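Local coordinates for protein member of DUF4221 family (Bacteroides vulgatus, PDB 3S9J) that is of unknown function but folds as a six-bladed beta-propeller and belongs to the DUF4221 family, at residues Gly218-Leu222 and Trp233-Lys237; Gly198-Ser202 and Cys214-Gly218. All blocks are in the same frame, centred on the assembly; numbering follows the deposited sequence.

Interaction 1 of 2, residues Gly218-Leu222 and Trp233-Lys237; sequences GYDSL and WYNAK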
ATOM      1  N   GLY A 218      -9.328   9.990  -3.146  1.00 26.08           N
ATOM      2  CA  GLY A 218     -10.187  11.004  -3.768  1.00 28.50           C
ATOM      3  C   GLY A 218      -9.959  12.433  -3.333  1.00 27.91           C
ATOM      4  O   GLY A 218     -10.799  13.280  -3.604  1.00 31.66           O
ATOM      5  N   TYR A 219      -8.838  12.730  -2.679  1.00 27.74           N
ATOM      6  CA  TYR A 219      -8.649  14.039  -2.057  1.00 27.01           C
ATOM      7  C   TYR A 219      -7.301  14.675  -2.360  1.00 28.91           C
ATOM      8  O   TYR A 219      -6.267  14.025  -2.306  1.00 27.68           O
ATOM      9  CB  TYR A 219      -8.826  13.910  -0.540  1.00 26.98           C
ATOM     10  CG  TYR A 219      -9.134  15.181   0.233  1.00 29.99           C
ATOM     11  CD1 TYR A 219      -9.974  16.167  -0.284  1.00 34.04           C
ATOM     12  CD2 TYR A 219      -8.633  15.367   1.512  1.00 36.42           C
ATOM     13  CE1 TYR A 219     -10.286  17.308   0.464  1.00 40.57           C
ATOM     14  CE2 TYR A 219      -8.929  16.502   2.263  1.00 38.50           C
ATOM     15  CZ  TYR A 219      -9.753  17.464   1.738  1.00 39.45           C
ATOM     16  OH  TYR A 219     -10.052  18.574   2.500  1.00 40.04           O
ATOM     17  N   ASP A 220      -7.324  15.983  -2.617  1.00 30.35           N
ATOM     18  CA  ASP A 220      -6.126  16.764  -2.905  1.00 32.71           C
ATOM     19  C   ASP A 220      -5.122  16.830  -1.762  1.00 31.02           C
ATOM     20  O   ASP A 220      -3.954  17.050  -2.005  1.00 34.40           O
ATOM     21  CB  ASP A 220      -6.495  18.216  -3.192  1.00 35.23           C
ATOM     22  CG  ASP A 220      -7.154  18.417  -4.519  1.00 37.41           C
ATOM     23  OD1 ASP A 220      -7.466  17.453  -5.233  1.00 36.12           O
ATOM     24  OD2 ASP A 220      -7.306  19.592  -4.855  1.00 43.19           O
ATOM     25  N   SER A 221      -5.571  16.671  -0.522  1.00 33.25           N
ATOM     26  CA  SER A 221      -4.711  16.947   0.618  1.00 32.59           C
ATOM     27  C   SER A 221      -4.296  15.688   1.362  1.00 31.19           C
ATOM     28  O   SER A 221      -5.039  14.703   1.413  1.00 31.34           O
ATOM     29  CB  SER A 221      -5.390  17.928   1.584  1.00 36.83           C
ATOM     30  OG  SER A 221      -5.502  19.210   0.994  1.00 37.93           O
ATOM     31  N   LEU A 222      -3.096  15.745   1.913  1.00 31.07           N
ATOM     32  CA  LEU A 222      -2.594  14.722   2.831  1.00 31.36           C
ATOM     33  C   LEU A 222      -2.903  15.087   4.279  1.00 33.13           C
ATOM     34  O   LEU A 222      -2.852  16.251   4.670  1.00 33.95           O
ATOM     35  CB  LEU A 222      -1.077  14.576   2.702  1.00 32.14           C
ATOM     36  CG  LEU A 222      -0.522  14.088   1.374  1.00 31.31           C
ATOM     37  CD1 LEU A 222       1.018  14.168   1.412  1.00 30.83           C
ATOM     38  CD2 LEU A 222      -1.032  12.647   1.090  1.00 29.52           C
ATOM     39  N   TRP A 233      -3.275  19.211   7.727  1.00 35.37           N
ATOM     40  CA  TRP A 233      -3.529  18.919   6.324  1.00 35.34           C
ATOM     41  C   TRP A 233      -2.573  19.710   5.451  1.00 36.29           C
ATOM     42  O   TRP A 233      -2.307  20.883   5.729  1.00 35.83           O
ATOM     43  CB  TRP A 233      -4.971  19.261   5.954  1.00 37.06           C
ATOM     44  CG  TRP A 233      -5.991  18.437   6.670  1.00 39.59           C
ATOM     45  CD1 TRP A 233      -6.598  18.730   7.853  1.00 43.53           C
ATOM     46  CD2 TRP A 233      -6.522  17.189   6.241  1.00 34.35           C
ATOM     47  NE1 TRP A 233      -7.481  17.738   8.185  1.00 40.93           N
ATOM     48  CE2 TRP A 233      -7.448  16.775   7.210  1.00 39.99           C
ATOM     49  CE3 TRP A 233      -6.296  16.369   5.125  1.00 36.37           C
ATOM     50  CZ2 TRP A 233      -8.157  15.581   7.102  1.00 40.51           C
ATOM     51  CZ3 TRP A 233      -7.016  15.177   5.013  1.00 38.67           C
ATOM     52  CH2 TRP A 233      -7.931  14.799   5.995  1.00 36.25           C
ATOM     53  N   TYR A 234      -2.061  19.054   4.408  1.00 34.96           N
ATOM     54  CA  TYR A 234      -1.147  19.664   3.451  1.00 34.67           C
ATOM     55  C   TYR A 234      -1.591  19.372   2.029  1.00 36.73           C
ATOM     56  O   TYR A 234      -1.941  18.239   1.690  1.00 34.93           O
ATOM     57  CB  TYR A 234       0.261  19.125   3.618  1.00 36.15           C
ATOM     58  CG  TYR A 234       0.871  19.411   4.962  1.00 37.23           C
ATOM     59  CD1 TYR A 234       1.500  20.618   5.209  1.00 40.65           C
ATOM     60  CD2 TYR A 234       0.840  18.462   5.977  1.00 37.97           C
ATOM     61  CE1 TYR A 234       2.068  20.888   6.439  1.00 43.66           C
ATOM     62  CE2 TYR A 234       1.404  18.726   7.215  1.00 36.41           C
ATOM     63  CZ  TYR A 234       2.014  19.941   7.437  1.00 44.59           C
ATOM     64  OH  TYR A 234       2.598  20.197   8.652  1.00 45.14           O
ATOM     65  N   ASN A 235      -1.557  20.399   1.195  1.00 37.08           N
ATOM     66  CA  ASN A 235      -1.906  20.214  -0.204  1.00 38.08           C
ATOM     67  C   ASN A 235      -0.933  19.275  -0.901  1.00 35.05           C
ATOM     68  O   ASN A 235       0.279  19.432  -0.798  1.00 35.21           O
ATOM     69  CB  ASN A 235      -1.899  21.553  -0.938  1.00 39.66           C
ATOM     70  CG  ASN A 235      -2.347  21.409  -2.381  1.00 48.02           C
ATOM     71  OD1 ASN A 235      -1.546  21.531  -3.301  1.00 57.51           O
ATOM     72  ND2 ASN A 235      -3.624  21.103  -2.575  1.00 49.97           N
ATOM     73  N   ALA A 236      -1.465  18.307  -1.633  1.00 33.92           N
ATOM     74  CA  ALA A 236      -0.639  17.356  -2.351  1.00 33.34           C
ATOM     75  C   ALA A 236      -1.313  17.033  -3.680  1.00 32.23           C
ATOM     76  O   ALA A 236      -1.448  15.878  -4.053  1.00 31.35           O
ATOM     77  CB  ALA A 236      -0.432  16.091  -1.519  1.00 31.68           C
ATOM     78  N   LYS A 237      -1.730  18.086  -4.381  1.00 34.28           N
ATOM     79  CA  LYS A 237      -2.474  17.979  -5.642  1.00 34.56           C
ATOM     80  C   LYS A 237      -1.518  17.888  -6.819  1.00 33.86           C
ATOM     81  O   LYS A 237      -0.527  18.627  -6.888  1.00 35.28           O
ATOM     82  CB  LYS A 237      -3.367  19.232  -5.796  1.00 36.83           C
ATOM     83  CG  LYS A 237      -3.999  19.416  -7.155  1.00 35.63           C
ATOM     84  CD  LYS A 237      -4.811  20.712  -7.242  1.00 35.51           C
ATOM     85  CE  LYS A 237      -5.297  20.903  -8.675  1.00 36.10           C
ATOM     86  NZ  LYS A 237      -4.198  21.018  -9.688  1.00 36.20           N
TER
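W233 reaches across the outer hairpin of the sheet to Y219, and its side chain can be followed outward. CB lies 3.9 Å from L222 O. With CG anti to the carbonyl carbon (chi1 -64°), the indole turns toward the partner strand and runs alongside the L222 carbonyl, where CE3 comes 3.5 Å from L222 O. At the far rim, CZ3 takes the edge of Y219, 3.6 Å from its CE2. The rings form an offset edge-to-face pair, planes at 81°, in which two broad aromatics cover a polar backbone at a partly open surface.

Beneath them the strands are antiparallel. L222 and Y234 are a hydrogen-bonded pair, L222 N to Y234 O 2.8 Å and Y234 N to L222 O 2.9 Å, both donors in the carbonyl plane. Past the strand ends A236 N still reaches D220 O (2.8 Å), and the small methyl of A236 fits against L222, CB to CG 3.5 Å. The D220 carboxylate lies alongside the aliphatic part of K237, but its oxygens bond to S243 and M244, while K237 NZ bonds to L241 O.

Strand 231-235 is one of the two edge strands of its four-stranded sheet; on the face of L222, I270 of strand 266-273 packs against the leucine.

Interaction 2 of 2, residues Gly198-Ser202 and Cys214-Gly218; sequences GYGFS and CGFFG. With FMT (formic acid), chain F.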
ATOM      1  N   GLY A 198     -14.648   4.256  -2.879  1.00 26.20           N
ATOM      2  CA  GLY A 198     -14.459   5.711  -2.975  1.00 25.48           C
ATOM      3  C   GLY A 198     -13.854   6.348  -1.733  1.00 26.77           C
ATOM      4  O   GLY A 198     -13.450   7.499  -1.758  1.00 26.79           O
ATOM      5  N   TYR A 199     -13.763   5.587  -0.636  1.00 24.92           N
ATOM      6  CA  TYR A 199     -13.257   6.144   0.627  1.00 25.95           C
ATOM      7  C   TYR A 199     -11.906   5.546   1.022  1.00 24.80           C
ATOM      8  O   TYR A 199     -11.473   5.692   2.151  1.00 25.52           O
ATOM      9  CB  TYR A 199     -14.273   5.987   1.766  1.00 27.25           C
ATOM     10  CG  TYR A 199     -14.638   4.576   2.106  1.00 29.31           C
ATOM     11  CD1 TYR A 199     -15.657   3.924   1.434  1.00 32.94           C
ATOM     12  CD2 TYR A 199     -13.976   3.887   3.120  1.00 33.36           C
ATOM     13  CE1 TYR A 199     -16.002   2.618   1.732  1.00 39.93           C
ATOM     14  CE2 TYR A 199     -14.315   2.570   3.421  1.00 34.75           C
ATOM     15  CZ  TYR A 199     -15.335   1.944   2.718  1.00 43.70           C
ATOM     16  OH  TYR A 199     -15.715   0.648   2.983  1.00 54.65           O
ATOM     17  N   GLY A 200     -11.219   4.946   0.065  1.00 23.16           N
ATOM     18  CA  GLY A 200      -9.928   4.351   0.314  1.00 25.01           C
ATOM     19  C   GLY A 200      -8.854   5.376   0.584  1.00 24.19           C
ATOM     20  O   GLY A 200      -8.929   6.543   0.131  1.00 23.17           O
ATOM     21  N   PHE A 201      -7.819   4.925   1.283  1.00 22.64           N
ATOM     22  CA  PHE A 201      -6.625   5.731   1.472  1.00 22.79           C
ATOM     23  C   PHE A 201      -5.386   4.878   1.557  1.00 21.72           C
ATOM     24  O   PHE A 201      -5.455   3.709   1.932  1.00 23.94           O
ATOM     25  CB  PHE A 201      -6.707   6.631   2.712  1.00 26.95           C
ATOM     26  CG  PHE A 201      -6.755   5.898   4.037  1.00 24.94           C
ATOM     27  CD1 PHE A 201      -7.964   5.492   4.584  1.00 22.33           C
ATOM     28  CD2 PHE A 201      -5.598   5.703   4.776  1.00 25.75           C
ATOM     29  CE1 PHE A 201      -8.020   4.874   5.828  1.00 26.58           C
ATOM     30  CE2 PHE A 201      -5.644   5.080   6.026  1.00 26.06           C
ATOM     31  CZ  PHE A 201      -6.843   4.652   6.539  1.00 25.99           C
ATOM     32  N   SER A 202      -4.261   5.482   1.206  1.00 21.94           N
ATOM     33  CA  SER A 202      -2.940   4.919   1.411  1.00 22.61           C
ATOM     34  C   SER A 202      -2.306   5.648   2.578  1.00 22.23           C
ATOM     35  O   SER A 202      -2.701   6.765   2.930  1.00 25.64           O
ATOM     36  CB  SER A 202      -2.116   5.081   0.116  1.00 22.25           C
ATOM     37  OG  SER A 202      -0.742   4.699   0.258  1.00 22.36           O
ATOM     38  N   CYS A 214      -1.473  10.086   5.746  1.00 26.47           N
ATOM     39  CA  CYS A 214      -2.551   9.393   5.052  1.00 25.98           C
ATOM     40  C   CYS A 214      -3.012  10.228   3.858  1.00 27.85           C
ATOM     41  O   CYS A 214      -3.215  11.440   3.981  1.00 28.45           O
ATOM     42  CB  CYS A 214      -3.745   9.164   5.942  1.00 27.73           C
ATOM     43  SG  CYS A 214      -3.352   8.240   7.454  1.00 31.90           S
ATOM     44  N   GLY A 215      -3.172   9.552   2.719  1.00 26.82           N
ATOM     45  CA  GLY A 215      -3.627  10.165   1.474  1.00 27.43           C
ATOM     46  C   GLY A 215      -4.859   9.449   0.943  1.00 24.97           C
ATOM     47  O   GLY A 215      -4.760   8.365   0.377  1.00 25.20           O
ATOM     48  N   PHE A 216      -6.026  10.065   1.142  1.00 25.39           N
ATOM     49  CA  PHE A 216      -7.274   9.566   0.570  1.00 24.80           C
ATOM     50  C   PHE A 216      -7.172   9.646  -0.941  1.00 23.83           C
ATOM     51  O   PHE A 216      -6.730  10.637  -1.485  1.00 27.34           O
ATOM     52  CB  PHE A 216      -8.516  10.343   1.089  1.00 25.17           C
ATOM     53  CG  PHE A 216      -8.952   9.906   2.448  1.00 24.61           C
ATOM     54  CD1 PHE A 216      -9.828   8.843   2.599  1.00 26.28           C
ATOM     55  CD2 PHE A 216      -8.417  10.503   3.572  1.00 27.01           C
ATOM     56  CE1 PHE A 216     -10.184   8.400   3.840  1.00 26.93           C
ATOM     57  CE2 PHE A 216      -8.740  10.055   4.822  1.00 27.43           C
ATOM     58  CZ  PHE A 216      -9.649   9.017   4.970  1.00 26.41           C
ATOM     59  N   PHE A 217      -7.517   8.550  -1.598  1.00 23.33           N
ATOM     60  CA  PHE A 217      -7.420   8.477  -3.049  1.00 23.66           C
ATOM     61  C   PHE A 217      -8.203   9.611  -3.724  1.00 25.28           C
ATOM     62  O   PHE A 217      -7.771  10.146  -4.744  1.00 25.47           O
ATOM     63  CB  PHE A 217      -7.923   7.133  -3.559  1.00 23.26           C
ATOM     64  CG  PHE A 217      -7.220   5.925  -2.953  1.00 22.44           C
ATOM     65  CD1 PHE A 217      -5.859   5.946  -2.656  1.00 22.62           C
ATOM     66  CD2 PHE A 217      -7.931   4.751  -2.718  1.00 22.32           C
ATOM     67  CE1 PHE A 217      -5.222   4.791  -2.124  1.00 22.29           C
ATOM     68  CE2 PHE A 217      -7.309   3.625  -2.169  1.00 24.45           C
ATOM     69  CZ  PHE A 217      -5.961   3.657  -1.897  1.00 21.19           C
ATOM     70  N   GLY A 218      -9.328   9.990  -3.146  1.00 26.08           N
ATOM     71  CA  GLY A 218     -10.187  11.004  -3.768  1.00 28.50           C
ATOM     72  C   GLY A 218      -9.959  12.433  -3.333  1.00 27.91           C
ATOM     73  O   GLY A 218     -10.799  13.280  -3.604  1.00 31.66           O
TER
HETATM   74  C   FMT F 404     -11.422   3.224  -3.106  1.00 34.50           C
HETATM   75  O1  FMT F 404     -12.388   2.473  -3.213  1.00 36.26           O
HETATM   76  O2  FMT F 404     -11.531   4.409  -2.808  1.00 29.49           O
HETATM   77  O   HOH W   1     -10.674   8.366  -1.094  1.00 25.76           O
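F217 lays one ring face over the backbone of G200 and F201, with G200 C 3.4 Å above the ring plane, while its CE1 approaches S202 N. A side chain on G200 would run into this ring, so glycine suits the place. CG of F217, anti to the carbonyl carbon (chi1 -56°), turns the ring back over the incoming chain, and F217 N donates a 3.0 Å bond to G200 O. The F217 ring also stacks with W268 of strand 266-273. On the other side of the hairpin, F201 sets CB over the face of F216, 4.0 Å from the ring centroid, and the two rings meet obliquely. C214 adds its sulfur obliquely beside the F201 ring. Replacing F217 with an alanine would probably uncover the G200-F201 peptide and leave W268 without its stacking mate.

S202 and G215 hold this shell in register through two backbone bonds; G215 N to S202 O (2.8 Å) is nearly straight, at 173°. One water joins the ends, donating to G198 O and G200 O and accepting from G218 N. A formic acid, probably from the crystallisation liquor, takes G198 N on O1 at 2.9 Å and G200 N on O2. Further out, M166 packs on F201, C214 and F216, and S202 OG bonds to N135 O and I270 N. The arrangement is an antiparallel hairpin of the first two strands of a four-stranded propeller blade, its phenylalanines buried between neighbouring sheets.

How the interactions relate
From the N terminus, the chain enters interaction 2 at 198-202, runs out along strand 201-206 and returns on strand 211-216, so that 214-218 closes the first hairpin. G218 belongs to both contacts: there interaction 2 ends and interaction 1 begins. The chain then turns into strand 221-225 and comes back on strand 231-235, and 233-237 closes the second hairpin. The two loops follow one another, neither nesting nor crossing; they pair the first two and the last two strands of one antiparallel sheet, and the middle strands join the halves. There the contacts touch directly, L222 CD2 lying 3.6 Å from G215 CA. Interaction 2 is the more deeply buried; interaction 1 lies farther from the chain's centre.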